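Nucleoprotein (Rift valley fever virus, PDB 3OV9) encapsidates the viral genomic RNA, binding single-stranded nucleic acid tightly and assembling into ring-shaped hexamers that build the nucleocapsid, the template for transcription and replication. Local coordinates at residues K56-A61 with A109-W114; S148-V153 with Q198-A203; R163-A168 with G222-N227. All coordinates share one frame; numbering follows the deposited sequence.

In the fold
From the N terminus, helix 50-63 comes first, and contact 1 closes a loop of 47 residues by setting it against the junction of helices 104-110 and 112-122. That loop is complete before contact 2 opens, so the two stand in series; they touch where Ala112 and Gly113 meet Ser148 and Met152. Contact 2 then ties residues 148-153, ahead of helix 159-180, to helix 189-204, closing a span of 44 residues. Contact 3, closing 53 residues, joins helix 159-180 to the loop after helix 211-220, and its segments alternate with those of contact 2. Phe149 bridges this crossing pair, packing on Ile165 and Leu223. Contacts 1 and 3 do not touch; their centres are about 22 Å apart.

Contact 1 of 3, residues K56-A61 with A109-W114; sequences KMIVLA and AALAGW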
loop_
_atom_site.group_PDB
_atom_site.type_symbol
_atom_site.label_atom_id
_atom_site.label_comp_id
_atom_site.label_asym_id
_atom_site.label_seq_id
_atom_site.Cartn_x
_atom_site.Cartn_y
_atom_site.Cartn_z
ATOM N N LYS A 56 17.340 -18.344 -36.595
ATOM C CA LYS A 56 16.231 -18.890 -35.803
ATOM C C LYS A 56 16.042 -18.097 -34.518
ATOM O O LYS A 56 14.921 -17.741 -34.160
ATOM C CB LYS A 56 16.476 -20.357 -35.439
ATOM C CG LYS A 56 16.368 -21.330 -36.587
ATOM C CD LYS A 56 16.304 -22.757 -36.073
ATOM C CE LYS A 56 16.531 -23.759 -37.186
ATOM N NZ LYS A 56 16.530 -25.154 -36.665
ATOM N N MET A 57 17.153 -17.821 -33.833
ATOM C CA MET A 57 17.122 -17.092 -32.571
ATOM C C MET A 57 16.640 -15.649 -32.735
ATOM O O MET A 57 15.991 -15.105 -31.841
ATOM C CB MET A 57 18.486 -17.154 -31.868
ATOM C CG MET A 57 18.759 -18.508 -31.213
ATOM S SD MET A 57 20.294 -18.609 -30.261
ATOM C CE MET A 57 21.482 -18.880 -31.570
ATOM N N ILE A 58 16.946 -15.040 -33.880
ATOM C CA ILE A 58 16.467 -13.690 -34.183
ATOM C C ILE A 58 14.949 -13.690 -34.420
ATOM O O ILE A 58 14.235 -12.841 -33.880
ATOM C CB ILE A 58 17.247 -13.043 -35.361
ATOM C CG1 ILE A 58 18.699 -12.776 -34.939
ATOM C CG2 ILE A 58 16.579 -11.736 -35.815
ATOM C CD1 ILE A 58 19.650 -12.461 -36.083
ATOM N N VAL A 59 14.465 -14.652 -35.202
ATOM C CA VAL A 59 13.017 -14.821 -35.412
ATOM C C VAL A 59 12.315 -15.048 -34.071
ATOM O O VAL A 59 11.266 -14.454 -33.795
ATOM C CB VAL A 59 12.709 -15.968 -36.412
ATOM C CG1 VAL A 59 11.202 -16.247 -36.500
ATOM C CG2 VAL A 59 13.257 -15.632 -37.787
ATOM N N LEU A 60 12.927 -15.887 -33.237
ATOM C CA LEU A 60 12.455 -16.159 -31.886
ATOM C C LEU A 60 12.389 -14.889 -31.030
ATOM O O LEU A 60 11.378 -14.624 -30.378
ATOM C CB LEU A 60 13.370 -17.204 -31.239
ATOM C CG LEU A 60 12.874 -18.151 -30.151
ATOM C CD1 LEU A 60 11.565 -18.832 -30.531
ATOM C CD2 LEU A 60 13.950 -19.187 -29.854
ATOM N N ALA A 61 13.465 -14.102 -31.047
ATOM C CA ALA A 61 13.531 -12.847 -30.300
ATOM C C ALA A 61 12.448 -11.857 -30.720
ATOM O O ALA A 61 11.830 -11.206 -29.879
ATOM C CB ALA A 61 14.913 -12.210 -30.456
ATOM N N ALA A 109 20.751 -8.019 -31.712
ATOM C CA ALA A 109 21.463 -6.744 -31.651
ATOM C C ALA A 109 22.842 -6.810 -32.301
ATOM O O ALA A 109 23.244 -5.886 -33.021
ATOM C CB ALA A 109 21.576 -6.273 -30.213
ATOM N N ALA A 110 23.561 -7.900 -32.050
ATOM C CA ALA A 110 24.901 -8.072 -32.599
ATOM C C ALA A 110 24.858 -8.278 -34.105
ATOM O O ALA A 110 25.829 -7.975 -34.790
ATOM C CB ALA A 110 25.609 -9.226 -31.930
ATOM N N LEU A 111 23.730 -8.793 -34.602
ATOM C CA LEU A 111 23.541 -9.071 -36.027
ATOM C C LEU A 111 22.427 -8.203 -36.651
ATOM O O LEU A 111 21.644 -8.664 -37.495
ATOM C CB LEU A 111 23.302 -10.576 -36.239
ATOM C CG LEU A 111 24.416 -11.513 -35.743
ATOM C CD1 LEU A 111 23.920 -12.945 -35.579
ATOM C CD2 LEU A 111 25.641 -11.469 -36.652
ATOM N N ALA A 112 22.397 -6.932 -36.248
ATOM C CA ALA A 112 21.335 -5.984 -36.610
ATOM C C ALA A 112 21.131 -5.772 -38.111
ATOM O O ALA A 112 20.018 -5.492 -38.562
ATOM C CB ALA A 112 21.552 -4.650 -35.909
ATOM N N GLY A 113 22.206 -5.901 -38.883
ATOM C CA GLY A 113 22.124 -5.781 -40.335
ATOM C C GLY A 113 21.134 -6.754 -40.942
ATOM O O GLY A 113 20.403 -6.398 -41.868
ATOM N N TRP A 114 21.101 -7.973 -40.409
ATOM C CA TRP A 114 20.141 -8.980 -40.862
ATOM C C TRP A 114 18.793 -8.814 -40.157
ATOM O O TRP A 114 17.748 -8.895 -40.797
ATOM C CB TRP A 114 20.692 -10.396 -40.666
ATOM C CG TRP A 114 19.890 -11.465 -41.377
ATOM C CD1 TRP A 114 20.068 -11.908 -42.659
ATOM C CD2 TRP A 114 18.794 -12.222 -40.840
ATOM N NE1 TRP A 114 19.150 -12.894 -42.953
ATOM C CE2 TRP A 114 18.357 -13.104 -41.855
ATOM C CE3 TRP A 114 18.142 -12.243 -39.599
ATOM C CZ2 TRP A 114 17.291 -13.994 -41.668
ATOM C CZ3 TRP A 114 17.083 -13.128 -39.414
ATOM C CH2 TRP A 114 16.674 -13.994 -40.445
#
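Ile58 meets both Leu111 and Trp114, and it carries most of the contact from helix segment 56-61. Its two branches divide the work. The delta methyl, CD1, lies 4.1 Å from Leu111 CB and 3.8 Å from Trp114 CE3, approaching the indole obliquely. The other methyl, CG2, sits in the ring plane at the edge of the six-membered ring, 3.9 Å from Trp114 CZ3. Two neighbouring ring carbons, CE3 and CZ3, thus take one isoleucine, while Leu111 crosses the same side chain at about a right angle.

Torsions account for this reach. The indole of Trp114 swings anti to its own backbone N (chi1 -168°), which carries the benzo edge toward helix 50-63 although the CB bond itself does not aim there. Ile58 sends CG1 beside its N and extends chi2 to 166°, delivering CD1 between leucine and indole.

The backbone at Leu111 places the two partners. Leu111 leaves helical geometry after helix 104-110 and is also the N-cap position of helix 112-122; its carbonyl O accepts from Trp114 N at 3.0 Å and from the Thr115 hydroxyl. Further out, Val107 packs on Ile58 and Leu42 on Leu111. On a second subunit, Phe11 meets Trp114 edge-to-face, Ala15 O takes a weak hydrogen bond from Trp114 NE1, and Arg8 packs on Leu111.

Residues 56-61 belong to the region essential for oligomerization, and the same indole serves both this core and the subunit interface. All three touching residues are buried, and 178 Å² is lost between the segments. The chemistry is wholly apolar across the gap, so cohesion here rests on van der Waals fit and the hydrophobic effect.

Contact 2 of 3, residues S148-V153 with Q198-A203; sequences SFAGMV and QPMNAA
Ala150 lays its CB against Met200 and Ala203, residues three apart on helix 189-204. The methyl is 3.7 Å from Ala203 CB, a methyl-to-methyl meeting, and 3.5 Å from the carbonyl O of Met200. Met200 also offers the start of its side chain, CG, at 4.2 Å from Ala150 CB. One methyl therefore covers helix backbone as well as side-chain carbon, and small residues let the backbones come close: the CA atoms of Gly151 and Ala203 are 4.7 Å apart. At this glycine the approach is by main chain, Gly151 N lying 3.8 Å from Ala203 CB.

The local fold explains which atoms face the helix. Residues 148-152 belong to a 3-10 segment that begins earlier in the chain, evidenced by the bonds Gly151 N to Ser148 O and Met152 N to Phe149 O. It presents Ala150 to residues 198-203 while turning the CB bonds of Ser148 and Met152 away. In Met200, CG stands anti to the backbone N (chi1 -177°), where it can brush Ala150; the chain then bends at chi3, 69°, and its end leads off to Ser170 and Leu173.

Ala202 and Ala203 line the pocket that holds a nitrite ion, with the Ala203 side chain about 4 Å from it; the ion probably came from the crystallisation liquor. Phe33, which by similarity binds RNA, lies about 5 Å from Ala203 between side chains, which is consistent with this packing lying behind the RNA-binding surface.

Arg214 on helix 211-220 clasps both segments, hydrogen bonding through NH1 to Val153 O and Ala203 O. In this all-helical fold, the turn lies between helix 112-122, reached by Ser148 and Phe149, helix 159-180, reached by Phe149 and Val153, and helix 189-204.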
loop_
_atom_site.group_PDB
_atom_site.type_symbol
_atom_site.label_atom_id
_atom_site.label_comp_id
_atom_site.label_asym_id
_atom_site.label_seq_id
_atom_site.Cartn_x
_atom_site.Cartn_y
_atom_site.Cartn_z
ATOM N N SER A 148 17.392 -3.195 -31.936
ATOM C CA SER A 148 18.592 -3.554 -32.703
ATOM C C SER A 148 18.984 -2.498 -33.734
ATOM O O SER A 148 20.164 -2.350 -34.048
ATOM C CB SER A 148 18.394 -4.897 -33.423
ATOM O OG SER A 148 18.146 -5.945 -32.502
ATOM N N PHE A 149 17.995 -1.769 -34.255
ATOM C CA PHE A 149 18.222 -0.766 -35.302
ATOM C C PHE A 149 19.223 0.316 -34.904
ATOM O O PHE A 149 19.924 0.864 -35.762
ATOM C CB PHE A 149 16.902 -0.112 -35.745
ATOM C CG PHE A 149 17.095 1.097 -36.620
ATOM C CD1 PHE A 149 17.397 0.951 -37.972
ATOM C CD2 PHE A 149 17.011 2.378 -36.086
ATOM C CE1 PHE A 149 17.594 2.067 -38.778
ATOM C CE2 PHE A 149 17.209 3.503 -36.885
ATOM C CZ PHE A 149 17.503 3.343 -38.234
ATOM N N ALA A 150 19.278 0.632 -33.613
ATOM C CA ALA A 150 20.205 1.647 -33.107
ATOM C C ALA A 150 21.657 1.405 -33.542
ATOM O O ALA A 150 22.397 2.360 -33.790
ATOM C CB ALA A 150 20.107 1.743 -31.596
ATOM N N GLY A 151 22.045 0.134 -33.655
ATOM C CA GLY A 151 23.395 -0.249 -34.086
ATOM C C GLY A 151 23.673 -0.053 -35.569
ATOM O O GLY A 151 24.778 -0.331 -36.040
ATOM N N MET A 152 22.668 0.415 -36.306
ATOM C CA MET A 152 22.809 0.707 -37.735
ATOM C C MET A 152 22.925 2.203 -38.003
ATOM O O MET A 152 23.119 2.627 -39.148
ATOM C CB MET A 152 21.623 0.132 -38.521
ATOM C CG MET A 152 21.548 -1.385 -38.556
ATOM S SD MET A 152 22.742 -2.140 -39.671
ATOM C CE MET A 152 24.093 -2.498 -38.545
ATOM N N VAL A 153 22.809 2.999 -36.944
ATOM C CA VAL A 153 22.798 4.453 -37.070
ATOM C C VAL A 153 24.231 4.987 -37.098
ATOM O O VAL A 153 25.049 4.628 -36.251
ATOM C CB VAL A 153 21.974 5.119 -35.930
ATOM C CG1 VAL A 153 21.941 6.627 -36.097
ATOM C CG2 VAL A 153 20.553 4.570 -35.904
ATOM N N GLN A 198 19.049 5.369 -23.166
ATOM C CA GLN A 198 20.397 4.948 -22.766
ATOM C C GLN A 198 20.948 3.782 -23.615
ATOM O O GLN A 198 22.042 3.905 -24.169
ATOM C CB GLN A 198 20.479 4.656 -21.260
ATOM C CG GLN A 198 21.902 4.613 -20.711
ATOM C CD GLN A 198 21.961 4.585 -19.190
ATOM O OE1 GLN A 198 22.860 5.171 -18.586
ATOM N NE2 GLN A 198 21.013 3.893 -18.566
ATOM N N PRO A 199 20.193 2.665 -23.737
ATOM C CA PRO A 199 20.663 1.603 -24.641
ATOM C C PRO A 199 20.656 2.004 -26.122
ATOM O O PRO A 199 21.488 1.508 -26.888
ATOM C CB PRO A 199 19.682 0.447 -24.385
ATOM C CG PRO A 199 18.496 1.071 -23.756
ATOM C CD PRO A 199 19.008 2.233 -22.969
ATOM N N MET A 200 19.739 2.891 -26.511
ATOM C CA MET A 200 19.691 3.416 -27.881
ATOM C C MET A 200 20.992 4.145 -28.217
ATOM O O MET A 200 21.671 3.793 -29.180
ATOM C CB MET A 200 18.481 4.344 -28.084
ATOM C CG MET A 200 18.312 4.879 -29.518
ATOM S SD MET A 200 17.019 6.132 -29.729
ATOM C CE MET A 200 17.724 7.519 -28.834
ATOM N N ASN A 201 21.346 5.136 -27.400
ATOM C CA ASN A 201 22.553 5.932 -27.637
ATOM C C ASN A 201 23.847 5.124 -27.555
ATOM O O ASN A 201 24.790 5.392 -28.299
ATOM C CB ASN A 201 22.604 7.140 -26.698
ATOM C CG ASN A 201 21.573 8.206 -27.052
ATOM O OD1 ASN A 201 21.253 8.424 -28.226
ATOM N ND2 ASN A 201 21.057 8.883 -26.034
ATOM N N ALA A 202 23.883 4.138 -26.661
ATOM C CA ALA A 202 25.032 3.237 -26.544
ATOM C C ALA A 202 25.313 2.505 -27.858
ATOM O O ALA A 202 26.460 2.437 -28.300
ATOM C CB ALA A 202 24.827 2.240 -25.403
ATOM N N ALA A 203 24.263 1.975 -28.485
ATOM C CA ALA A 203 24.413 1.276 -29.758
ATOM C C ALA A 203 24.739 2.240 -30.899
ATOM O O ALA A 203 25.542 1.917 -31.778
ATOM C CB ALA A 203 23.168 0.456 -30.074
#

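Contact 3 of 3, residues R163-A168 with G222-N227; sequences RAILDA and GLVDSN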
loop_
_atom_site.group_PDB
_atom_site.type_symbol
_atom_site.label_atom_id
_atom_site.label_comp_id
_atom_site.label_asym_id
_atom_site.label_seq_id
_atom_site.Cartn_x
_atom_site.Cartn_y
_atom_site.Cartn_z
ATOM N N ARG A 163 19.207 13.462 -36.025
ATOM C CA ARG A 163 18.070 13.711 -35.139
ATOM C C ARG A 163 16.778 13.132 -35.717
ATOM O O ARG A 163 15.996 12.513 -34.991
ATOM C CB ARG A 163 17.914 15.213 -34.860
ATOM C CG ARG A 163 16.858 15.554 -33.809
ATOM C CD ARG A 163 16.856 17.039 -33.444
ATOM N NE ARG A 163 16.376 17.894 -34.529
ATOM C CZ ARG A 163 17.141 18.723 -35.237
ATOM N NH1 ARG A 163 18.439 18.825 -34.979
ATOM N NH2 ARG A 163 16.606 19.456 -36.203
ATOM N N ALA A 164 16.572 13.329 -37.019
ATOM C CA ALA A 164 15.390 12.805 -37.711
ATOM C C ALA A 164 15.334 11.280 -37.666
ATOM O O ALA A 164 14.277 10.704 -37.393
ATOM C CB ALA A 164 15.349 13.300 -39.153
ATOM N N ILE A 165 16.471 10.637 -37.933
ATOM C CA ILE A 165 16.580 9.174 -37.886
ATOM C C ILE A 165 16.228 8.646 -36.494
ATOM O O ILE A 165 15.453 7.695 -36.363
ATOM C CB ILE A 165 18.001 8.687 -38.325
ATOM C CG1 ILE A 165 18.191 8.833 -39.844
ATOM C CG2 ILE A 165 18.282 7.246 -37.862
ATOM C CD1 ILE A 165 17.429 7.823 -40.709
ATOM N N LEU A 166 16.784 9.285 -35.465
ATOM C CA LEU A 166 16.577 8.859 -34.082
ATOM C C LEU A 166 15.168 9.152 -33.570
ATOM O O LEU A 166 14.580 8.316 -32.887
ATOM C CB LEU A 166 17.641 9.455 -33.153
ATOM C CG LEU A 166 19.067 8.916 -33.340
ATOM C CD1 LEU A 166 20.035 9.597 -32.386
ATOM C CD2 LEU A 166 19.127 7.398 -33.173
ATOM N N ASP A 167 14.628 10.322 -33.916
ATOM C CA ASP A 167 13.249 10.674 -33.566
ATOM C C ASP A 167 12.259 9.697 -34.204
ATOM O O ASP A 167 11.334 9.223 -33.537
ATOM C CB ASP A 167 12.918 12.114 -33.981
ATOM C CG ASP A 167 13.566 13.165 -33.080
ATOM O OD1 ASP A 167 14.092 12.820 -31.999
ATOM O OD2 ASP A 167 13.537 14.354 -33.457
ATOM N N ALA A 168 12.465 9.392 -35.487
ATOM C CA ALA A 168 11.633 8.424 -36.210
ATOM C C ALA A 168 11.666 7.046 -35.548
ATOM O O ALA A 168 10.623 6.420 -35.361
ATOM C CB ALA A 168 12.064 8.324 -37.671
ATOM N N GLY A 222 16.944 2.100 -47.568
ATOM C CA GLY A 222 16.118 3.176 -48.118
ATOM C C GLY A 222 15.739 4.254 -47.118
ATOM O O GLY A 222 14.784 5.002 -47.335
ATOM N N LEU A 223 16.495 4.341 -46.025
ATOM C CA LEU A 223 16.215 5.291 -44.952
ATOM C C LEU A 223 16.880 6.648 -45.176
ATOM O O LEU A 223 16.407 7.668 -44.672
ATOM C CB LEU A 223 16.633 4.704 -43.601
ATOM C CG LEU A 223 15.914 3.419 -43.192
ATOM C CD1 LEU A 223 16.604 2.760 -42.015
ATOM C CD2 LEU A 223 14.456 3.710 -42.866
ATOM N N VAL A 224 17.987 6.645 -45.916
ATOM C CA VAL A 224 18.665 7.879 -46.319
ATOM C C VAL A 224 19.056 7.805 -47.792
ATOM O O VAL A 224 19.175 6.711 -48.350
ATOM C CB VAL A 224 19.937 8.189 -45.464
ATOM C CG1 VAL A 224 19.583 8.404 -43.992
ATOM C CG2 VAL A 224 21.011 7.105 -45.631
ATOM N N ASP A 225 19.251 8.963 -48.419
ATOM C CA ASP A 225 19.760 9.003 -49.792
ATOM C C ASP A 225 21.294 8.974 -49.818
ATOM O O ASP A 225 21.931 8.756 -48.781
ATOM C CB ASP A 225 19.174 10.190 -50.586
ATOM C CG ASP A 225 19.656 11.556 -50.092
ATOM O OD1 ASP A 225 20.680 11.649 -49.382
ATOM O OD2 ASP A 225 18.997 12.559 -50.441
ATOM N N SER A 226 21.877 9.196 -50.998
ATOM C CA SER A 226 23.333 9.162 -51.185
ATOM C C SER A 226 24.095 10.203 -50.355
ATOM O O SER A 226 25.285 10.028 -50.076
ATOM C CB SER A 226 23.681 9.314 -52.669
ATOM O OG SER A 226 23.356 10.615 -53.130
ATOM N N ASN A 227 23.403 11.273 -49.966
ATOM C CA ASN A 227 23.988 12.343 -49.156
ATOM C C ASN A 227 23.656 12.234 -47.666
ATOM O O ASN A 227 24.039 13.097 -46.871
ATOM C CB ASN A 227 23.552 13.710 -49.692
ATOM C CG ASN A 227 24.105 14.002 -51.075
ATOM O OD1 ASN A 227 25.280 13.755 -51.355
ATOM N ND2 ASN A 227 23.260 14.538 -51.946
#
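Ile165 and Val224 cross at about a right angle, and their contact is methyl on methyl: Ile165 CD1 lies 4.0 Å from Val224 CG1. The same delta methyl reaches the preceding residue, at 4.1 Å from Leu223 O and 4.3 Å from Leu223 CB, so it sits against both side chains and the carbonyl of the Leu223-Val224 link. With CG1 anti to its carbonyl carbon (chi1 -73°) and chi2 at -73°, Ile165 folds this methyl toward the loop. Leu223 directs its CB at helix 159-180.

Two turns shape the loop that holds the partners. At its start Gly222, with positive phi, closes helix 211-220 in a Schellman motif. Farther along, Asp225 OD1 accepts from Asn227 N at 2.8 Å in an Asx turn; the N-H comes from above the carboxylate plane, 45° out of it, and Lys229 N gives this oxygen a second bond.

The three apolar residues are buried, with 88 Å² lost between segments, away from the annotated sites. Leu218 of helix 211-220 packs on Leu223 and Val224, Val234 of helix 232-243 on Ile165, and the contact thus lies where helices 159-180, 211-220 and 232-243 converge.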